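Local coordinates for 5-carboxymethyl-2-hydroxymuconate semialdehyde dehydrogenase (Thermus thermophilus, PDB 2D4E), which probably oxidises 5-carboxymethyl-2-hydroxymuconate semialdehyde to the corresponding acid, using NAD as the electron acceptor, at residues G374-K378 with G389-L393. Sequence-based numbering, arbitrary orientation.
Sequences GERAK and GNYLL
R376 and L392 face each other across a single antiparallel beta bridge, their CA atoms 4.4 Å apart, while the touching parts of the two segments run 135° apart, end to end. Two backbone bonds flank the pair. L393 N donates to E375 O at 3.2 Å, nearly straight at 168°. A377 N donates to Y391 O at 3.0 Å, reaching that oxygen from above its carbonyl plane, 53° out of it. The same oxygen also receives a CA-H...O contact from R376. Beyond the bridge, the R376 chain, extended from CG to NE, carries NH1 along to G389 O. The direct bond from R376 NH1 to G389 O, 3.2 Å, is weak, but a water in the guanidinium plane accepts from NH1 at 3.0 Å and donates to G389 O. L393 points at the opposite segment: CD2 packs on A377 CB at 3.6 Å, while CD1 lies alongside the CG of E375. A377 CB also meets Y391 CB, and L392 lays CD1 against E375 O, and its side chain also touches V356 and L357 of helix 350-365. The bridge thus carries the pairing of edge strand 369-372 and its antiparallel neighbour 395-398 a little way into the loop that joins them. Backbone bonds and small apolar contacts close the neck of this loop, and the exposed arginine adds a weak direct bond and a water-bridged one at its G389 end.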
loop_
_atom_site.group_PDB
_atom_site.type_symbol
_atom_site.label_atom_id
_atom_site.label_comp_id
_atom_site.label_asym_id
_atom_site.label_seq_id
_atom_site.Cartn_x
_atom_site.Cartn_y
_atom_site.Cartn_z
ATOM N N GLY C 374 13.867 44.784 -16.998
ATOM C CA GLY C 374 13.734 44.732 -18.444
ATOM C C GLY C 374 14.998 45.012 -19.237
ATOM O O GLY C 374 14.932 45.300 -20.430
ATOM N N GLU C 375 16.152 44.926 -18.586
ATOM C CA GLU C 375 17.418 45.172 -19.273
ATOM C C GLU C 375 18.585 44.709 -18.403
ATOM O O GLU C 375 18.402 44.395 -17.228
ATOM C CB GLU C 375 17.563 46.667 -19.577
ATOM C CG GLU C 375 17.696 47.533 -18.333
ATOM C CD GLU C 375 17.735 49.023 -18.644
ATOM O OE1 GLU C 375 18.433 49.428 -19.600
ATOM O OE2 GLU C 375 17.076 49.795 -17.922
ATOM N N ARG C 376 19.778 44.670 -18.988
ATOM C CA ARG C 376 20.975 44.261 -18.269
ATOM C C ARG C 376 21.196 45.098 -17.024
ATOM O O ARG C 376 20.818 46.269 -16.970
ATOM C CB ARG C 376 22.216 44.433 -19.139
ATOM C CG ARG C 376 22.465 43.374 -20.171
ATOM C CD ARG C 376 23.636 43.821 -21.024
ATOM N NE ARG C 376 24.095 42.789 -21.944
ATOM C CZ ARG C 376 25.021 41.885 -21.651
ATOM N NH1 ARG C 376 25.597 41.875 -20.454
ATOM N NH2 ARG C 376 25.375 40.996 -22.568
ATOM N N ALA C 377 21.824 44.489 -16.028
ATOM C CA ALA C 377 22.159 45.196 -14.802
ATOM C C ALA C 377 23.521 45.802 -15.128
ATOM O O ALA C 377 24.442 45.082 -15.510
ATOM C CB ALA C 377 22.275 44.217 -13.642
ATOM N N LYS C 378 23.644 47.118 -14.999
ATOM C CA LYS C 378 24.903 47.792 -15.310
ATOM C C LYS C 378 25.865 47.789 -14.129
ATOM O O LYS C 378 27.059 47.528 -14.283
ATOM C CB LYS C 378 24.645 49.252 -15.706
ATOM C CG LYS C 378 23.742 49.465 -16.909
ATOM C CD LYS C 378 23.450 50.957 -17.074
ATOM C CE LYS C 378 22.602 51.255 -18.305
ATOM N NZ LYS C 378 23.326 50.971 -19.580
ATOM N N GLY C 389 29.622 40.381 -17.181
ATOM C CA GLY C 389 28.867 39.178 -16.866
ATOM C C GLY C 389 27.494 39.179 -17.512
ATOM O O GLY C 389 27.114 40.145 -18.169
ATOM N N ASN C 390 26.743 38.099 -17.328
ATOM C CA ASN C 390 25.407 37.996 -17.911
ATOM C C ASN C 390 24.325 38.383 -16.900
ATOM O O ASN C 390 23.404 37.611 -16.641
ATOM C CB ASN C 390 25.181 36.568 -18.388
ATOM C CG ASN C 390 26.331 36.056 -19.221
ATOM O OD1 ASN C 390 26.680 36.650 -20.236
ATOM N ND2 ASN C 390 26.930 34.947 -18.794
ATOM N N TYR C 391 24.433 39.588 -16.344
ATOM C CA TYR C 391 23.480 40.056 -15.344
ATOM C C TYR C 391 22.224 40.724 -15.892
ATOM O O TYR C 391 22.291 41.651 -16.706
ATOM C CB TYR C 391 24.164 41.022 -14.373
ATOM C CG TYR C 391 25.305 40.417 -13.577
ATOM C CD1 TYR C 391 26.610 40.389 -14.087
ATOM C CD2 TYR C 391 25.083 39.880 -12.313
ATOM C CE1 TYR C 391 27.664 39.840 -13.348
ATOM C CE2 TYR C 391 26.126 39.331 -11.569
ATOM C CZ TYR C 391 27.410 39.312 -12.087
ATOM O OH TYR C 391 28.427 38.750 -11.343
ATOM N N LEU C 392 21.076 40.246 -15.428
ATOM C CA LEU C 392 19.798 40.803 -15.837
ATOM C C LEU C 392 19.106 41.330 -14.590
ATOM O O LEU C 392 19.133 40.690 -13.538
ATOM C CB LEU C 392 18.909 39.740 -16.488
ATOM C CG LEU C 392 17.562 40.305 -16.968
ATOM C CD1 LEU C 392 17.789 41.174 -18.208
ATOM C CD2 LEU C 392 16.593 39.179 -17.279
ATOM N N LEU C 393 18.500 42.503 -14.703
ATOM C CA LEU C 393 17.790 43.083 -13.577
ATOM C C LEU C 393 16.488 42.319 -13.341
ATOM O O LEU C 393 15.817 41.904 -14.292
ATOM C CB LEU C 393 17.468 44.553 -13.848
ATOM C CG LEU C 393 18.597 45.578 -13.915
ATOM C CD1 LEU C 393 18.042 46.886 -14.463
ATOM C CD2 LEU C 393 19.196 45.784 -12.527
HETATM O O HOH W 1 25.611 42.543 -17.570
#